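Local coordinates for protein CupA (Streptococcus pneumoniae, PDB 4F2E) that binds copper(I) through a cupredoxin-like domain and probably serves as a copper chaperone in bacterial copper resistance, at residues Gly12-Arg17 / Lys33-Arg38; Arg17-Gly22 / Asp42-Ser47; Arg38-Arg43 / Gly67-Val72. All blocks are in the same frame, centred on the assembly; numbering follows the deposited sequence.

Overall arrangement
The three contacts lie in one cupredoxin-like sheet and meet on strand 37-43. Contacts 1 and 2 are the two ends of its parallel pairing with strand 13-20, with centres about 20 Å apart and on opposite sides of the chain's centre. Contact 3 pairs the other edge of strand 37-43 with strand 69-74, antiparallel; its centre is about 14 Å from that of contact 1 and about 9 Å from that of contact 2. Arg17, shared by contacts 1 and 2, reaches Glu69 of contact 3. Contact 2 leads toward two copper(I) sites that share Cys49, one completed by Cys86 and the other by Met88 and Met90; the side chains of Val20 and Arg43 are each about 9 Å from a copper ion.

Contact 1: Gly12-Arg17 / Lys33-Arg38; sequences GYQEIR and KSVPAR
Gln14 and Glu15 pair with Ala37 and Arg38 in a parallel strand pair of a cupredoxin-like sheet. Here strand 13-20 starts alongside strand 37-43. Three backbone bonds join them: Gln14 N to Pro36 O, Arg38 N to Gln14 O, and Ile16 N to Arg38 O.

The tight side carries Gln14 and Ala37. Gln14 CG sits between the backbone N and the carbonyl carbon (chi1 62°), and the chain runs on extended. This carries the amide to the backbone of Val35, just before strand 37-43. Its NE2 donates to Val35 O at 2.8 Å, with the donor tilted out of the carbonyl plane. The same NE2 lies 3.5 Å from Val35 CB. Val35 CG1 packs on the Tyr13 backbone, 3.7 Å from Tyr13 C. Gln14 CG packs on Ala37 CB at 3.8 Å. The other end of the amide, OE1, accepts from Lys32 N and from Gln9 NE2. The buried amide is therefore held at both ends. Leu31 of strand 24-31 touches both Gln14 and Ala37.

The other face is more open to solvent. Its apolar packing is light, and a salt bridge holds it. Tyr13 CB is 4.4 Å from Pro36 CB. The Tyr13 ring and the Arg38 guanidinium are turned 74° apart. Their approach is through the Arg38 methylene, with CD 3.8 Å from Tyr13 CE1. Glu15 and Arg38 run side by side, pointing the same way, their planes 56° apart. Arg38 NE meets Glu15 OE1 on its anti side at 2.8 Å, with OE1 near the guanidinium plane. Arg38 NH2 reaches the same OE1 only weakly, at 3.3 Å, so both bonds fall on one oxygen.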
loop_
_atom_site.group_PDB
_atom_site.type_symbol
_atom_site.label_atom_id
_atom_site.label_comp_id
_atom_site.label_asym_id
_atom_site.label_seq_id
_atom_site.Cartn_x
_atom_site.Cartn_y
_atom_site.Cartn_z
ATOM N N GLY A 12 0.870 -11.309 -14.885
ATOM C CA GLY A 12 -0.043 -10.266 -15.324
ATOM C C GLY A 12 -0.390 -9.249 -14.253
ATOM O O GLY A 12 -1.303 -8.444 -14.422
ATOM N N TYR A 13 0.331 -9.295 -13.140
ATOM C CA TYR A 13 0.159 -8.302 -12.089
ATOM C C TYR A 13 1.488 -7.984 -11.423
ATOM O O TYR A 13 2.529 -8.511 -11.810
ATOM C CB TYR A 13 -0.870 -8.771 -11.053
ATOM C CG TYR A 13 -0.522 -10.056 -10.328
ATOM C CD1 TYR A 13 0.195 -10.034 -9.138
ATOM C CD2 TYR A 13 -0.930 -11.288 -10.822
ATOM C CE1 TYR A 13 0.507 -11.209 -8.467
ATOM C CE2 TYR A 13 -0.622 -12.465 -10.160
ATOM C CZ TYR A 13 0.096 -12.420 -8.983
ATOM O OH TYR A 13 0.403 -13.592 -8.323
ATOM N N GLN A 14 1.445 -7.103 -10.433
ATOM C CA GLN A 14 2.612 -6.803 -9.619
ATOM C C GLN A 14 2.182 -6.818 -8.166
ATOM O O GLN A 14 1.058 -6.447 -7.848
ATOM C CB GLN A 14 3.224 -5.450 -9.997
ATOM C CG GLN A 14 2.303 -4.258 -9.787
ATOM C CD GLN A 14 2.891 -2.965 -10.325
ATOM O OE1 GLN A 14 4.104 -2.748 -10.266
ATOM N NE2 GLN A 14 2.033 -2.100 -10.860
ATOM N N GLU A 15 3.073 -7.258 -7.289
ATOM C CA GLU A 15 2.715 -7.459 -5.897
ATOM C C GLU A 15 3.790 -6.935 -4.965
ATOM O O GLU A 15 4.985 -7.096 -5.215
ATOM C CB GLU A 15 2.483 -8.944 -5.627
ATOM C CG GLU A 15 2.145 -9.270 -4.186
ATOM C CD GLU A 15 1.857 -10.738 -3.997
ATOM O OE1 GLU A 15 0.792 -11.195 -4.465
ATOM O OE2 GLU A 15 2.704 -11.436 -3.402
ATOM N N ILE A 16 3.356 -6.304 -3.886
ATOM C CA ILE A 16 4.276 -5.897 -2.843
ATOM C C ILE A 16 3.618 -6.126 -1.496
ATOM O O ILE A 16 2.408 -5.939 -1.343
ATOM C CB ILE A 16 4.714 -4.434 -3.005
ATOM C CG1 ILE A 16 5.835 -4.107 -2.018
ATOM C CG2 ILE A 16 3.526 -3.498 -2.843
ATOM C CD1 ILE A 16 6.632 -2.886 -2.392
ATOM N N ARG A 17 4.419 -6.555 -0.529
ATOM C CA ARG A 17 3.925 -6.852 0.803
ATOM C C ARG A 17 4.318 -5.743 1.766
ATOM O O ARG A 17 5.471 -5.308 1.799
ATOM C CB ARG A 17 4.471 -8.197 1.285
ATOM C CG ARG A 17 4.090 -9.369 0.392
ATOM C CD ARG A 17 4.552 -10.689 0.990
ATOM N NE ARG A 17 3.972 -10.916 2.310
ATOM C CZ ARG A 17 2.813 -11.534 2.521
ATOM N NH1 ARG A 17 2.359 -11.694 3.757
ATOM N NH2 ARG A 17 2.108 -11.990 1.495
ATOM N N LYS A 33 3.763 1.592 -13.926
ATOM C CA LYS A 33 2.558 2.157 -14.509
ATOM C C LYS A 33 1.791 1.117 -15.330
ATOM O O LYS A 33 2.388 0.329 -16.068
ATOM C CB LYS A 33 2.921 3.366 -15.376
ATOM C CG LYS A 33 1.746 4.020 -16.073
ATOM C CD LYS A 33 2.211 5.187 -16.935
ATOM C CE LYS A 33 1.135 5.616 -17.918
ATOM N NZ LYS A 33 1.581 6.755 -18.771
ATOM N N SER A 34 0.468 1.110 -15.170
ATOM C CA SER A 34 -0.439 0.329 -16.019
ATOM C C SER A 34 -0.512 -1.169 -15.715
ATOM O O SER A 34 -1.208 -1.910 -16.410
ATOM C CB SER A 34 -0.114 0.540 -17.500
ATOM O OG SER A 34 -0.203 1.909 -17.854
ATOM N N VAL A 35 0.195 -1.615 -14.685
ATOM C CA VAL A 35 0.163 -3.024 -14.307
ATOM C C VAL A 35 -0.704 -3.214 -13.067
ATOM O O VAL A 35 -0.471 -2.575 -12.043
ATOM C CB VAL A 35 1.579 -3.559 -14.030
ATOM C CG1 VAL A 35 1.519 -5.008 -13.586
ATOM C CG2 VAL A 35 2.452 -3.419 -15.268
ATOM N N PRO A 36 -1.721 -4.087 -13.155
ATOM C CA PRO A 36 -2.591 -4.330 -11.998
ATOM C C PRO A 36 -1.770 -4.679 -10.763
ATOM O O PRO A 36 -0.854 -5.496 -10.851
ATOM C CB PRO A 36 -3.433 -5.527 -12.444
ATOM C CG PRO A 36 -3.464 -5.418 -13.935
ATOM C CD PRO A 36 -2.112 -4.893 -14.324
ATOM N N ALA A 37 -2.089 -4.061 -9.632
ATOM C CA ALA A 37 -1.268 -4.203 -8.435
ATOM C C ALA A 37 -2.005 -4.844 -7.268
ATOM O O ALA A 37 -3.205 -4.634 -7.073
ATOM C CB ALA A 37 -0.702 -2.847 -8.019
ATOM N N ARG A 38 -1.256 -5.637 -6.509
ATOM C CA ARG A 38 -1.694 -6.195 -5.241
ATOM C C ARG A 38 -0.770 -5.647 -4.168
ATOM O O ARG A 38 0.431 -5.935 -4.167
ATOM C CB ARG A 38 -1.587 -7.721 -5.258
ATOM C CG ARG A 38 -2.631 -8.429 -6.099
ATOM C CD ARG A 38 -2.273 -9.897 -6.298
ATOM N NE ARG A 38 -1.830 -10.545 -5.064
ATOM C CZ ARG A 38 -2.643 -11.005 -4.119
ATOM N NH1 ARG A 38 -3.956 -10.882 -4.254
ATOM N NH2 ARG A 38 -2.143 -11.584 -3.034
#

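Contact 2: Arg17-Gly22 / Asp42-Ser47; sequences RVEVMG and DRKDPS
Glu19 and Lys44 cross at about a right angle on the exposed face of the parallel pair formed by strands 13-20 and 37-43. The Glu19 carboxylate meets the aliphatic part of the lysine first, with OE2 3.7 Å from Lys44 CD. The charged ends are further apart than in a close ion pair: Glu19 OE1 to Lys44 NZ is 3.8 Å. Lys44 NZ also has a long salt bridge to Asp42 OD2, so one ammonium links two carboxylates loosely. Arg17 NH1 comes near Asp42 OD2, 4.3 Å away and too far for a salt bridge; it pairs with Glu69 on strand 69-74.

Met21 also crosses Lys44 nearly at a right angle. Its chain bends at chi2 and chi3, which brings the methyl back to the base of the lysine side chain. Met21 CE then lies 3.5 Å from Lys44 CB. On the buried face Val20 packs alongside Arg43, with Val20 CB 3.8 Å from Arg43 CA. Leu50, Leu64 and Phe41 also touch Val20.

In the backbone, Asp42 N donates to Val18 O and Val20 N to Asp42 O. The pairing ends with Lys44 N donating to Val20 O. Asp45 then takes over with its side chain. Its CG is anti to the backbone N (chi1 -175°), and the carboxylate is directed across to the departing chain. Asp45 OD2 receives Gly22 N at 2.9 Å through its anti lone pair. The other oxygen, OD1, accepts from Ser47 N at 2.9 Å. Arg43 is extended, and its NE donates to Asp45 O at 2.8 Å, with that oxygen in the guanidinium plane. Arg43 is also tied to Asp51 and Leu64. The OD1 bond makes an Asx turn, which here follows strand 37-43 of the cupredoxin-like fold and leads to Cys49, a copper(I) ligand.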
loop_
_atom_site.group_PDB
_atom_site.type_symbol
_atom_site.label_atom_id
_atom_site.label_comp_id
_atom_site.label_asym_id
_atom_site.label_seq_id
_atom_site.Cartn_x
_atom_site.Cartn_y
_atom_site.Cartn_z
ATOM N N ARG A 17 4.419 -6.555 -0.529
ATOM C CA ARG A 17 3.925 -6.852 0.803
ATOM C C ARG A 17 4.318 -5.743 1.766
ATOM O O ARG A 17 5.471 -5.308 1.799
ATOM C CB ARG A 17 4.471 -8.197 1.285
ATOM C CG ARG A 17 4.090 -9.369 0.392
ATOM C CD ARG A 17 4.552 -10.689 0.990
ATOM N NE ARG A 17 3.972 -10.916 2.310
ATOM C CZ ARG A 17 2.813 -11.534 2.521
ATOM N NH1 ARG A 17 2.359 -11.694 3.757
ATOM N NH2 ARG A 17 2.108 -11.990 1.495
ATOM N N VAL A 18 3.346 -5.281 2.543
ATOM C CA VAL A 18 3.579 -4.222 3.515
ATOM C C VAL A 18 3.183 -4.713 4.898
ATOM O O VAL A 18 2.053 -5.143 5.107
ATOM C CB VAL A 18 2.781 -2.952 3.162
ATOM C CG1 VAL A 18 2.991 -1.870 4.216
ATOM C CG2 VAL A 18 3.178 -2.445 1.787
ATOM N N GLU A 19 4.126 -4.669 5.833
ATOM C CA GLU A 19 3.850 -5.042 7.210
ATOM C C GLU A 19 3.283 -3.847 7.957
ATOM O O GLU A 19 3.834 -2.748 7.891
ATOM C CB GLU A 19 5.124 -5.531 7.902
ATOM C CG GLU A 19 4.904 -5.966 9.342
ATOM C CD GLU A 19 6.159 -6.520 9.986
ATOM O OE1 GLU A 19 6.988 -7.114 9.263
ATOM O OE2 GLU A 19 6.318 -6.361 11.215
ATOM N N VAL A 20 2.168 -4.062 8.647
ATOM C CA VAL A 20 1.568 -3.016 9.460
ATOM C C VAL A 20 2.029 -3.201 10.896
ATOM O O VAL A 20 1.538 -4.069 11.620
ATOM C CB VAL A 20 0.033 -3.032 9.375
ATOM C CG1 VAL A 20 -0.557 -1.853 10.153
ATOM C CG2 VAL A 20 -0.416 -3.002 7.919
ATOM N N MET A 21 3.002 -2.389 11.286
ATOM C CA MET A 21 3.582 -2.444 12.614
ATOM C C MET A 21 4.129 -1.063 12.937
ATOM O O MET A 21 5.126 -0.632 12.350
ATOM C CB MET A 21 4.705 -3.482 12.660
ATOM C CG MET A 21 5.436 -3.535 13.991
ATOM S SD MET A 21 4.428 -4.240 15.310
ATOM C CE MET A 21 4.463 -5.973 14.868
ATOM N N GLY A 22 3.455 -0.355 13.839
ATOM C CA GLY A 22 3.849 0.997 14.197
ATOM C C GLY A 22 3.962 1.865 12.960
ATOM O O GLY A 22 4.859 2.700 12.839
ATOM N N ASP A 42 -0.165 -6.898 5.814
ATOM C CA ASP A 42 -0.177 -7.921 6.846
ATOM C C ASP A 42 -0.188 -7.214 8.191
ATOM O O ASP A 42 0.815 -6.620 8.588
ATOM C CB ASP A 42 1.056 -8.811 6.712
ATOM C CG ASP A 42 1.036 -9.984 7.665
ATOM O OD1 ASP A 42 -0.060 -10.348 8.137
ATOM O OD2 ASP A 42 2.117 -10.545 7.936
ATOM N N ARG A 43 -1.322 -7.261 8.884
ATOM C CA ARG A 43 -1.478 -6.466 10.097
ATOM C C ARG A 43 -1.011 -7.197 11.348
ATOM O O ARG A 43 -1.541 -8.253 11.699
ATOM C CB ARG A 43 -2.917 -5.984 10.282
ATOM C CG ARG A 43 -3.046 -5.085 11.493
ATOM C CD ARG A 43 -4.434 -4.532 11.683
ATOM N NE ARG A 43 -4.479 -3.699 12.882
ATOM C CZ ARG A 43 -5.582 -3.157 13.380
ATOM N NH1 ARG A 43 -6.749 -3.363 12.787
ATOM N NH2 ARG A 43 -5.517 -2.408 14.475
ATOM N N LYS A 44 -0.027 -6.611 12.024
ATOM C CA LYS A 44 0.567 -7.220 13.207
ATOM C C LYS A 44 0.484 -6.309 14.431
ATOM O O LYS A 44 0.931 -6.675 15.515
ATOM C CB LYS A 44 2.022 -7.595 12.927
ATOM C CG LYS A 44 2.178 -8.635 11.828
ATOM C CD LYS A 44 3.637 -8.942 11.553
ATOM C CE LYS A 44 3.778 -10.046 10.519
ATOM N NZ LYS A 44 5.206 -10.344 10.222
ATOM N N ASP A 45 -0.097 -5.128 14.249
ATOM C CA ASP A 45 -0.202 -4.136 15.315
ATOM C C ASP A 45 -1.680 -3.852 15.590
ATOM O O ASP A 45 -2.391 -3.364 14.716
ATOM C CB ASP A 45 0.524 -2.858 14.884
ATOM C CG ASP A 45 0.582 -1.807 15.977
ATOM O OD1 ASP A 45 -0.282 -1.809 16.879
ATOM O OD2 ASP A 45 1.499 -0.961 15.917
ATOM N N PRO A 46 -2.147 -4.161 16.810
ATOM C CA PRO A 46 -3.577 -4.066 17.131
ATOM C C PRO A 46 -4.048 -2.655 17.488
ATOM O O PRO A 46 -5.221 -2.477 17.813
ATOM C CB PRO A 46 -3.711 -4.977 18.352
ATOM C CG PRO A 46 -2.404 -4.836 19.038
ATOM C CD PRO A 46 -1.372 -4.711 17.937
ATOM N N SER A 47 -3.160 -1.669 17.429
ATOM C CA SER A 47 -3.552 -0.304 17.756
ATOM C C SER A 47 -4.724 0.153 16.901
ATOM O O SER A 47 -4.700 0.002 15.678
ATOM C CB SER A 47 -2.391 0.662 17.554
ATOM O OG SER A 47 -2.841 1.996 17.731
#

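Contact 3: Arg38-Arg43 / Gly67-Val72; sequences RIVFDR and GEEYVV
Phe41 and Val72 pack together on the buried face of the antiparallel pair formed by strands 37-43 and 69-74. The two side chains cross at a slant, and Phe41 CE1 lies 3.7 Å from Val72 CG2. The ring edge is turned to Tyr70 O, which lies in the ring plane. Ile39 adds to this layer, with its CB 4.3 Å from Val72 CB. Ile53 and Phe55 of strand 52-55 also touch Phe41.

The backbone binds the strands through two hydrogen-bonded pairs. Ile39 and Val72 exchange N-H and C=O both ways, and so do Phe41 and Tyr70.

On the outer face Val40 CG2 meets Val71 CG2 at 4.0 Å. Val71 CG1 lies over one face of the Arg38 guanidinium, whose edge is held by Glu15, and is 3.8 Å from Arg38 NH1. Glu69 runs extended past Val40, its OE2 3.5 Å from Val40 CG1, and OE1 forms a salt bridge with Arg17.

At the loop end Arg43 N donates to Glu68 O at 3.1 Å, and Gly67 N donates to Arg43 O. An apolar inner face and an outer face mixing valines with charged side chains fit one sheet of a cupredoxin-like beta sandwich.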
loop_
_atom_site.group_PDB
_atom_site.type_symbol
_atom_site.label_atom_id
_atom_site.label_comp_id
_atom_site.label_asym_id
_atom_site.label_seq_id
_atom_site.Cartn_x
_atom_site.Cartn_y
_atom_site.Cartn_z
ATOM N N ARG A 38 -1.256 -5.637 -6.509
ATOM C CA ARG A 38 -1.694 -6.195 -5.241
ATOM C C ARG A 38 -0.770 -5.647 -4.168
ATOM O O ARG A 38 0.431 -5.935 -4.167
ATOM C CB ARG A 38 -1.587 -7.721 -5.258
ATOM C CG ARG A 38 -2.631 -8.429 -6.099
ATOM C CD ARG A 38 -2.273 -9.897 -6.298
ATOM N NE ARG A 38 -1.830 -10.545 -5.064
ATOM C CZ ARG A 38 -2.643 -11.005 -4.119
ATOM N NH1 ARG A 38 -3.956 -10.882 -4.254
ATOM N NH2 ARG A 38 -2.143 -11.584 -3.034
ATOM N N ILE A 39 -1.318 -4.840 -3.269
ATOM C CA ILE A 39 -0.557 -4.336 -2.142
ATOM C C ILE A 39 -1.085 -5.058 -0.913
ATOM O O ILE A 39 -2.197 -4.798 -0.451
ATOM C CB ILE A 39 -0.684 -2.808 -2.012
ATOM C CG1 ILE A 39 -0.398 -2.148 -3.366
ATOM C CG2 ILE A 39 0.271 -2.280 -0.950
ATOM C CD1 ILE A 39 -0.657 -0.657 -3.399
ATOM N N VAL A 40 -0.291 -6.001 -0.420
ATOM C CA VAL A 40 -0.744 -6.929 0.600
ATOM C C VAL A 40 -0.354 -6.434 1.983
ATOM O O VAL A 40 0.823 -6.460 2.352
ATOM C CB VAL A 40 -0.146 -8.327 0.368
ATOM C CG1 VAL A 40 -0.729 -9.324 1.359
ATOM C CG2 VAL A 40 -0.401 -8.775 -1.065
ATOM N N PHE A 41 -1.344 -5.985 2.747
ATOM C CA PHE A 41 -1.103 -5.492 4.094
ATOM C C PHE A 41 -1.251 -6.609 5.108
ATOM O O PHE A 41 -2.324 -7.200 5.246
ATOM C CB PHE A 41 -2.048 -4.336 4.426
ATOM C CG PHE A 41 -1.734 -3.077 3.676
ATOM C CD1 PHE A 41 -2.232 -2.873 2.398
ATOM C CD2 PHE A 41 -0.924 -2.103 4.239
ATOM C CE1 PHE A 41 -1.934 -1.722 1.701
ATOM C CE2 PHE A 41 -0.623 -0.948 3.543
ATOM C CZ PHE A 41 -1.128 -0.755 2.275
ATOM N N ASP A 42 -0.165 -6.898 5.814
ATOM C CA ASP A 42 -0.177 -7.921 6.846
ATOM C C ASP A 42 -0.188 -7.214 8.191
ATOM O O ASP A 42 0.815 -6.620 8.588
ATOM C CB ASP A 42 1.056 -8.811 6.712
ATOM C CG ASP A 42 1.036 -9.984 7.665
ATOM O OD1 ASP A 42 -0.060 -10.348 8.137
ATOM O OD2 ASP A 42 2.117 -10.545 7.936
ATOM N N ARG A 43 -1.322 -7.261 8.884
ATOM C CA ARG A 43 -1.478 -6.466 10.097
ATOM C C ARG A 43 -1.011 -7.197 11.348
ATOM O O ARG A 43 -1.541 -8.253 11.699
ATOM C CB ARG A 43 -2.917 -5.984 10.282
ATOM C CG ARG A 43 -3.046 -5.085 11.493
ATOM C CD ARG A 43 -4.434 -4.532 11.683
ATOM N NE ARG A 43 -4.479 -3.699 12.882
ATOM C CZ ARG A 43 -5.582 -3.157 13.380
ATOM N NH1 ARG A 43 -6.749 -3.363 12.787
ATOM N NH2 ARG A 43 -5.517 -2.408 14.475
ATOM N N GLY A 67 -4.047 -9.343 12.663
ATOM C CA GLY A 67 -3.476 -10.672 12.538
ATOM C C GLY A 67 -3.761 -11.337 11.208
ATOM O O GLY A 67 -3.547 -12.539 11.050
ATOM N N GLU A 68 -4.241 -10.558 10.248
ATOM C CA GLU A 68 -4.576 -11.101 8.936
ATOM C C GLU A 68 -4.026 -10.258 7.794
ATOM O O GLU A 68 -3.575 -9.125 7.992
ATOM C CB GLU A 68 -6.092 -11.248 8.791
ATOM C CG GLU A 68 -6.710 -12.201 9.802
ATOM C CD GLU A 68 -8.209 -12.346 9.631
ATOM O OE1 GLU A 68 -8.782 -11.652 8.766
ATOM O OE2 GLU A 68 -8.811 -13.160 10.362
ATOM N N GLU A 69 -4.057 -10.833 6.596
ATOM C CA GLU A 69 -3.675 -10.120 5.389
ATOM C C GLU A 69 -4.901 -9.474 4.769
ATOM O O GLU A 69 -5.996 -10.040 4.786
ATOM C CB GLU A 69 -3.055 -11.073 4.366
ATOM C CG GLU A 69 -1.667 -11.567 4.704
ATOM C CD GLU A 69 -1.088 -12.429 3.598
ATOM O OE1 GLU A 69 -0.007 -13.019 3.803
ATOM O OE2 GLU A 69 -1.718 -12.514 2.520
ATOM N N TYR A 70 -4.713 -8.286 4.216
ATOM C CA TYR A 70 -5.748 -7.654 3.421
ATOM C C TYR A 70 -5.107 -7.042 2.191
ATOM O O TYR A 70 -4.111 -6.333 2.298
ATOM C CB TYR A 70 -6.480 -6.575 4.213
ATOM C CG TYR A 70 -7.528 -5.882 3.384
ATOM C CD1 TYR A 70 -8.816 -6.392 3.300
ATOM C CD2 TYR A 70 -7.225 -4.739 2.661
ATOM C CE1 TYR A 70 -9.776 -5.775 2.533
ATOM C CE2 TYR A 70 -8.184 -4.109 1.887
ATOM C CZ TYR A 70 -9.459 -4.635 1.829
ATOM O OH TYR A 70 -10.426 -4.022 1.065
ATOM N N VAL A 71 -5.682 -7.308 1.025
ATOM C CA VAL A 71 -5.087 -6.860 -0.227
ATOM C C VAL A 71 -5.788 -5.646 -0.813
ATOM O O VAL A 71 -6.983 -5.681 -1.108
ATOM C CB VAL A 71 -5.075 -7.982 -1.282
ATOM C CG1 VAL A 71 -4.377 -7.506 -2.550
ATOM C CG2 VAL A 71 -4.382 -9.213 -0.729
ATOM N N VAL A 72 -5.029 -4.568 -0.975
ATOM C CA VAL A 72 -5.494 -3.414 -1.722
ATOM C C VAL A 72 -5.161 -3.639 -3.191
ATOM O O VAL A 72 -4.006 -3.873 -3.551
ATOM C CB VAL A 72 -4.824 -2.119 -1.229
ATOM C CG1 VAL A 72 -5.102 -0.975 -2.189
ATOM C CG2 VAL A 72 -5.306 -1.776 0.171
#